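PDB 7BR2: lipolytic enzyme, G-D-S-L family from Bacteroides thetaiotaomicron, which acts as an SGNH-type serine esterase of a gut bacterium that metabolises the drug diltiazem, probably by hydrolysing an ester bond in it. Local coordinates for residues N233-A238 with K306-K311; N239-V244 with N253-G258; K259-D264 with I445-I450. All coordinates share one frame; numbering follows the deposited sequence.

Contact 1 (N233-A238 with K306-K311)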
# COMPACT_ATOMS: atom_id res chain seq x y z
N ASN A 233 5.11 14.80 18.20
CA ASN A 233 6.14 14.63 19.23
C ASN A 233 5.91 15.74 20.26
O ASN A 233 6.21 16.90 20.00
CB ASN A 233 7.54 14.70 18.62
CG ASN A 233 8.61 14.07 19.51
OD1 ASN A 233 8.40 13.85 20.69
ND2 ASN A 233 9.78 13.81 18.93
N MET A 234 5.33 15.38 21.40
CA MET A 234 5.05 16.36 22.43
C MET A 234 5.80 15.99 23.71
O MET A 234 5.88 14.81 24.09
CB MET A 234 3.55 16.47 22.72
CG MET A 234 2.98 15.25 23.40
SD MET A 234 1.23 15.06 23.10
CE MET A 234 1.26 13.64 22.01
N GLU A 235 6.35 17.01 24.35
CA GLU A 235 7.05 16.88 25.62
C GLU A 235 6.53 17.95 26.55
O GLU A 235 6.67 19.15 26.25
CB GLU A 235 8.56 17.01 25.46
CG GLU A 235 9.33 16.63 26.72
CD GLU A 235 10.83 16.85 26.59
OE1 GLU A 235 11.39 16.70 25.47
OE2 GLU A 235 11.46 17.20 27.61
N ILE A 236 5.94 17.52 27.67
CA ILE A 236 5.41 18.39 28.71
C ILE A 236 6.22 18.20 29.98
O ILE A 236 6.36 17.08 30.48
CB ILE A 236 3.92 18.11 28.97
CG1 ILE A 236 3.05 18.54 27.78
CG2 ILE A 236 3.48 18.75 30.28
CD1 ILE A 236 2.87 17.48 26.72
N ASN A 237 6.74 19.30 30.52
CA ASN A 237 7.35 19.28 31.85
C ASN A 237 6.28 19.59 32.89
O ASN A 237 5.70 20.67 32.89
CB ASN A 237 8.54 20.24 31.92
CG ASN A 237 9.17 20.28 33.31
OD1 ASN A 237 8.54 20.72 34.27
ND2 ASN A 237 10.37 19.74 33.43
N ALA A 238 6.06 18.63 33.79
CA ALA A 238 4.96 18.77 34.74
C ALA A 238 5.20 19.88 35.75
O ALA A 238 4.26 20.57 36.14
CB ALA A 238 4.72 17.44 35.46
N LYS A 306 5.69 12.46 25.78
CA LYS A 306 6.74 12.51 26.79
C LYS A 306 6.33 13.52 27.85
O LYS A 306 6.14 14.71 27.54
CB LYS A 306 8.09 12.90 26.18
CG LYS A 306 9.27 12.59 27.08
CD LYS A 306 10.58 13.10 26.53
CE LYS A 306 11.08 12.21 25.40
NZ LYS A 306 12.02 12.96 24.53
N VAL A 307 6.24 13.07 29.09
CA VAL A 307 5.89 13.92 30.22
C VAL A 307 7.02 13.75 31.23
O VAL A 307 7.08 12.74 31.94
CB VAL A 307 4.54 13.55 30.84
CG1 VAL A 307 4.16 14.55 31.93
CG2 VAL A 307 3.47 13.44 29.77
N THR A 308 7.92 14.71 31.29
CA THR A 308 9.00 14.69 32.27
C THR A 308 8.55 15.59 33.41
O THR A 308 8.40 16.79 33.22
CB THR A 308 10.31 15.21 31.68
OG1 THR A 308 10.16 16.60 31.41
CG2 THR A 308 10.64 14.49 30.39
N GLY A 309 8.55 15.04 34.61
CA GLY A 309 7.98 15.70 35.77
C GLY A 309 7.80 14.66 36.84
O GLY A 309 8.51 13.66 36.84
N LEU A 310 6.88 14.89 37.78
CA LEU A 310 6.76 14.02 38.94
C LEU A 310 6.63 12.55 38.59
O LEU A 310 6.26 12.20 37.45
CB LEU A 310 5.56 14.45 39.78
CG LEU A 310 5.72 15.77 40.53
CD1 LEU A 310 4.55 15.73 41.45
CD2 LEU A 310 7.05 15.96 41.31
N LYS A 311 6.93 11.68 39.55
CA LYS A 311 7.09 10.26 39.28
C LYS A 311 6.12 9.46 40.16
O LYS A 311 5.36 10.01 40.97
CB LYS A 311 8.55 9.84 39.50
CG LYS A 311 9.59 10.76 38.81
CD LYS A 311 10.01 10.27 37.42
CE LYS A 311 10.80 11.33 36.66
NZ LYS A 311 11.70 10.71 35.63
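E235 and K306 both carry CG trans to the backbone N (chi1 -170° and -164°), which sends the two side chains off the same sheet face in parallel. E235 then stays extended while K306 bends at its third torsion. Their methylenes run alongside each other, with E235 CG 3.7 Å from K306 CD, and the bend leaves K306 NZ 3.9 Å from E235 OE1, a long salt bridge. The other carboxylate oxygen, E235 OE2, lies 4.0 Å from the methyl CG2 of T308. Replacing this glutamate by an alanine would probably leave the K306 ammonium without the carboxylate and the K306 methylenes without the side chain they run along.

The backbone evidence is a parallel pairing of E235, I236 and N237 with K306, V307 and T308. K306 N donates to M234 O at 2.9 Å, and I236 N to K306 O at 2.8 Å. T308 N reaches I236 O at 3.0 Å, but at only 130° on the hydrogen this bond is weak. A238 N closes the series on T308 O at 3.0 Å. N237 crosses T308 at about a right angle, yet its OD1 turns elsewhere, accepting from K240 N in the following turn. At the strand ends, A238 CB comes to 3.7 Å from G309 CA; a CB on G309 would clash with A238 CB, so the lack of a side chain permits this approach.

Strands 232-237 and 303-308 are the inner pair of a mixed four-stranded sheet, between 242-247 and 335-336. M234 and I236, on the face shared with V307, pack on strand 260-267, whereas T308, on the E235 face, touches A332 of helix 328-333.

Contact 2 (N239-V244 with N253-G258)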
# COMPACT_ATOMS: atom_id res chain seq x y z
N ASN A 239 6.45 20.11 36.15
CA ASN A 239 6.70 21.13 37.16
C ASN A 239 6.67 22.55 36.60
O ASN A 239 6.45 23.50 37.36
CB ASN A 239 8.05 20.88 37.84
CG ASN A 239 8.18 19.47 38.39
OD1 ASN A 239 9.21 18.82 38.20
ND2 ASN A 239 7.14 18.99 39.08
N LYS A 240 6.82 22.72 35.29
CA LYS A 240 6.84 24.06 34.71
C LYS A 240 5.51 24.42 34.07
O LYS A 240 5.20 25.61 33.94
CB LYS A 240 7.97 24.18 33.69
CG LYS A 240 9.36 24.23 34.33
CD LYS A 240 10.42 24.88 33.43
CE LYS A 240 11.00 23.91 32.40
NZ LYS A 240 12.25 24.46 31.78
N LYS A 241 4.73 23.42 33.66
CA LYS A 241 3.40 23.63 33.11
C LYS A 241 3.42 24.29 31.73
O LYS A 241 2.44 24.93 31.33
CB LYS A 241 2.52 24.41 34.09
CG LYS A 241 1.91 23.52 35.16
CD LYS A 241 0.75 24.24 35.83
CE LYS A 241 -0.07 24.97 34.78
NZ LYS A 241 -1.15 25.83 35.32
N GLN A 242 4.52 24.18 30.99
CA GLN A 242 4.51 24.58 29.59
C GLN A 242 5.02 23.41 28.76
O GLN A 242 5.61 22.46 29.29
CB GLN A 242 5.36 25.85 29.33
CG GLN A 242 4.52 27.14 29.21
CD GLN A 242 4.99 28.10 28.11
OE1 GLN A 242 5.17 29.30 28.34
NE2 GLN A 242 5.18 27.57 26.90
N ALA A 243 4.74 23.44 27.47
CA ALA A 243 5.16 22.35 26.61
C ALA A 243 6.59 22.59 26.18
O ALA A 243 6.92 23.66 25.66
CB ALA A 243 4.26 22.24 25.38
N VAL A 244 7.45 21.60 26.40
CA VAL A 244 8.83 21.69 25.93
C VAL A 244 8.90 21.41 24.44
O VAL A 244 9.67 22.04 23.71
CB VAL A 244 9.75 20.75 26.74
CG1 VAL A 244 11.16 20.74 26.15
CG2 VAL A 244 9.79 21.18 28.20
N ASN A 253 -3.59 24.66 27.46
CA ASN A 253 -4.36 24.42 28.68
C ASN A 253 -3.73 23.36 29.59
O ASN A 253 -4.42 22.51 30.16
CB ASN A 253 -5.79 24.02 28.31
CG ASN A 253 -6.76 24.19 29.45
OD1 ASN A 253 -6.41 24.67 30.52
ND2 ASN A 253 -8.00 23.77 29.23
N ILE A 254 -2.42 23.44 29.77
CA ILE A 254 -1.75 22.59 30.75
C ILE A 254 -2.22 22.99 32.14
O ILE A 254 -2.10 24.15 32.54
CB ILE A 254 -0.23 22.70 30.61
CG1 ILE A 254 0.18 22.51 29.15
CG2 ILE A 254 0.46 21.70 31.53
CD1 ILE A 254 1.67 22.46 28.92
N LYS A 255 -2.76 22.03 32.87
CA LYS A 255 -3.29 22.28 34.20
C LYS A 255 -2.82 21.17 35.13
O LYS A 255 -2.66 20.01 34.72
CB LYS A 255 -4.82 22.35 34.18
CG LYS A 255 -5.34 23.57 33.45
CD LYS A 255 -4.95 24.86 34.14
CE LYS A 255 -5.48 26.10 33.40
NZ LYS A 255 -4.54 27.26 33.45
N LYS A 256 -2.61 21.53 36.40
CA LYS A 256 -2.20 20.61 37.44
C LYS A 256 -3.21 20.68 38.58
O LYS A 256 -3.50 21.77 39.08
CB LYS A 256 -0.80 20.91 37.95
CG LYS A 256 0.14 19.75 37.81
CD LYS A 256 1.56 20.25 37.65
CE LYS A 256 2.43 19.91 38.86
NZ LYS A 256 3.45 20.97 39.15
N ILE A 257 -3.77 19.54 38.95
CA ILE A 257 -4.79 19.46 39.98
C ILE A 257 -4.33 18.37 40.96
O ILE A 257 -4.37 17.18 40.63
CB ILE A 257 -6.17 19.15 39.39
CG1 ILE A 257 -6.60 20.24 38.39
CG2 ILE A 257 -7.23 19.04 40.46
CD1 ILE A 257 -7.50 19.74 37.25
N GLY A 258 -3.91 18.77 42.15
CA GLY A 258 -3.25 17.80 43.01
C GLY A 258 -1.98 17.34 42.32
O GLY A 258 -1.13 18.15 41.91
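The I254 side chain packs against the backbone of K241, Q242 and A243, at the turn of the β-hairpin made by strands 232-237 and 242-247. The chain bends at V244, within strand 242-247, and the next strand, 249-257, is the edge strand of a second, antiparallel sheet. The contact therefore brings the hairpin turn against that edge strand. It is a surface contact held by side chains rather than by backbone pairing.

Van der Waals packing of I254 on the hairpin backbone comes first. The second torsion of I254 is extended (-174°), which drives CD1 out to the peptide joining Q242 and A243, 3.5 Å from A243 N. The apolar pair here is looser, with I254 CD1 4.4 Å from A243 CB. Nearer the root of the same side chain, I254 CB lies 3.6 Å from K241 O. The I254 side chain also touches F263 of strand 260-267.

K241 bends at its third torsion (41°) and reaches strand 249-257, where its closest approach is made by a carbon, CE, 3.1 Å from I254 O. The polar approach is that of K241 NZ, 3.4 Å from I254 O, but the angle is too poor for a hydrogen bond.

K241 NZ and K255 NZ, 4.1 Å apart, are like charges close together. Such a pair is probably eased by solvent, K255 being exposed.

The aliphatic parts of K241 and K256 also meet, K256 CD 4.1 Å from K241 CG, where the two side chains cross obliquely. Beyond that point K256 bends at its third and fourth torsions, and its ammonium group donates a hydrogen bond to the carbonyl oxygen of A238, at the start of the turn; on the way K256 NZ passes 3.8 Å from N239 CA.

Contact 3 (K259-D264 with I445-I450)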
# COMPACT_ATOMS: atom_id res chain seq x y z
N LYS A 259 -1.84 16.02 42.13
CA LYS A 259 -0.76 15.45 41.33
C LYS A 259 -1.22 14.95 39.97
O LYS A 259 -0.46 14.23 39.31
CB LYS A 259 -0.12 14.27 42.07
CG LYS A 259 1.30 14.56 42.48
CD LYS A 259 1.40 14.67 43.98
CE LYS A 259 2.49 15.64 44.41
NZ LYS A 259 2.52 15.70 45.90
N ASP A 260 -2.42 15.30 39.53
CA ASP A 260 -2.86 14.98 38.17
C ASP A 260 -2.49 16.10 37.23
O ASP A 260 -2.55 17.28 37.58
CB ASP A 260 -4.37 14.77 38.14
CG ASP A 260 -4.84 13.77 39.14
OD1 ASP A 260 -3.99 12.99 39.61
OD2 ASP A 260 -6.03 13.80 39.50
N ILE A 261 -2.16 15.74 36.00
CA ILE A 261 -1.83 16.75 35.01
C ILE A 261 -2.67 16.50 33.76
O ILE A 261 -2.91 15.35 33.38
CB ILE A 261 -0.32 16.77 34.69
CG1 ILE A 261 0.03 17.99 33.83
CG2 ILE A 261 0.12 15.46 34.06
CD1 ILE A 261 1.51 18.26 33.74
N SER A 262 -3.13 17.57 33.13
CA SER A 262 -4.03 17.47 32.00
C SER A 262 -3.72 18.58 31.02
O SER A 262 -3.21 19.64 31.40
CB SER A 262 -5.49 17.54 32.46
OG SER A 262 -5.83 18.86 32.82
N PHE A 263 -3.97 18.32 29.74
CA PHE A 263 -3.78 19.35 28.74
C PHE A 263 -4.61 19.04 27.50
O PHE A 263 -5.21 17.96 27.38
CB PHE A 263 -2.30 19.53 28.38
CG PHE A 263 -1.63 18.27 27.95
CD1 PHE A 263 -1.09 17.40 28.89
CD2 PHE A 263 -1.50 17.95 26.61
CE1 PHE A 263 -0.44 16.24 28.50
CE2 PHE A 263 -0.86 16.79 26.21
CZ PHE A 263 -0.33 15.94 27.15
N ASP A 264 -4.64 20.01 26.59
CA ASP A 264 -5.33 19.90 25.32
C ASP A 264 -4.30 19.67 24.23
O ASP A 264 -3.28 20.38 24.16
CB ASP A 264 -6.15 21.17 25.04
CG ASP A 264 -7.39 21.26 25.92
OD1 ASP A 264 -7.78 20.23 26.52
OD2 ASP A 264 -7.96 22.36 26.04
N ILE A 445 -6.08 15.20 27.25
CA ILE A 445 -5.17 14.19 27.78
C ILE A 445 -5.02 14.40 29.28
O ILE A 445 -4.80 15.53 29.74
CB ILE A 445 -3.81 14.25 27.07
CG1 ILE A 445 -4.00 13.96 25.58
CG2 ILE A 445 -2.84 13.28 27.72
CD1 ILE A 445 -2.72 13.84 24.77
N VAL A 446 -5.14 13.32 30.05
CA VAL A 446 -5.10 13.35 31.51
C VAL A 446 -4.15 12.26 31.98
O VAL A 446 -4.22 11.12 31.52
CB VAL A 446 -6.49 13.12 32.12
CG1 VAL A 446 -6.39 12.84 33.61
CG2 VAL A 446 -7.42 14.29 31.83
N LEU A 447 -3.26 12.62 32.91
CA LEU A 447 -2.43 11.66 33.63
C LEU A 447 -2.85 11.76 35.08
O LEU A 447 -2.57 12.76 35.76
CB LEU A 447 -0.94 11.93 33.44
CG LEU A 447 -0.47 11.61 32.02
CD1 LEU A 447 0.78 12.37 31.67
CD2 LEU A 447 -0.28 10.12 31.81
N ARG A 448 -3.55 10.73 35.55
CA ARG A 448 -4.12 10.68 36.88
C ARG A 448 -3.20 9.80 37.72
O ARG A 448 -2.94 8.66 37.35
CB ARG A 448 -5.53 10.08 36.82
CG ARG A 448 -6.17 9.81 38.16
CD ARG A 448 -7.52 9.09 38.00
NE ARG A 448 -8.49 9.78 37.13
CZ ARG A 448 -9.58 9.20 36.65
NH1 ARG A 448 -9.84 7.93 36.92
NH2 ARG A 448 -10.42 9.89 35.88
N LYS A 449 -2.69 10.31 38.83
CA LYS A 449 -1.78 9.43 39.54
C LYS A 449 -2.59 8.47 40.40
O LYS A 449 -3.66 8.80 40.91
CB LYS A 449 -0.74 10.20 40.34
CG LYS A 449 -0.14 9.45 41.50
CD LYS A 449 1.26 10.00 41.76
CE LYS A 449 1.65 10.01 43.21
NZ LYS A 449 3.12 9.88 43.34
N ILE A 450 -2.06 7.26 40.56
CA ILE A 450 -2.76 6.20 41.27
C ILE A 450 -2.11 5.98 42.61
O ILE A 450 -0.88 6.07 42.70
CB ILE A 450 -2.80 4.91 40.45
CG1 ILE A 450 -3.39 5.17 39.07
CG2 ILE A 450 -3.60 3.83 41.16
CD1 ILE A 450 -3.28 4.02 38.12
OXT ILE A 450 -2.77 5.72 43.62
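I261 and L447 face each other as a hydrogen-bonded antiparallel pair, with both backbone groups of each residue satisfied by the other. L447 N gives the straighter bond, reaching I261 O at 2.8 Å and 176° on the hydrogen; I261 N returns to L447 O at 3.0 Å. Two residues along, F263 and I445 repeat the exchange: F263 N donates to I445 O at 2.9 Å, and I445 N to F263 O at 2.9 Å. The intervening residues turn their backbone groups to the outer neighbours, S262 to K255 and V446 to L317.

Where the strands run out, the donor K449 N is taken by a side chain instead of a carbonyl. D260 OD1 accepts it at 3.1 Å, met from 42° above the carboxylate plane.

Side chains pack on the face of I261, F263, I445 and L447. I261 CG2 lies 3.7 Å from L447 CB, the two chains pointing the same way. With chi1 at 54°, the F263 ring lies where I445 CB comes over one face, 4.0 Å from the centroid of the F263 ring, a CH-pi contact. I236 and M234 of strand 232-237, in the other sheet, pack against F263, and I236 against I261 as well.

Strand 443-449, close to the C-terminus, is thus inserted between 260-267 and 313-318, with hydrogen-bonded and non-hydrogen-bonded pairs in alternation, as is typical of an antiparallel β-sheet whose apolar face packs against a second sheet.

Overall arrangement
Contacts 1 and 3 each pair strands within one of two sheets, and contact 2 bridges the sheets at one margin. The centre of contact 2 lies about 9 Å from the centre of contact 1 and about 9 Å from that of contact 3. Between the centres of contact 1 and contact 3 the distance is about 11 Å. The sheets meet face to face: V307 CG2 is 3.5 Å from L447 CD1, and I236 CD1 is 3.6 Å from F263 CZ. Contact 2 joins contact 3 through K255 N and S262 O, 2.8 Å apart. All three centres lie 35 to 40 Å from the chain centre, in sheets separate from the five-stranded parallel sheet, which probably supports the active site as in other SGNH hydrolases.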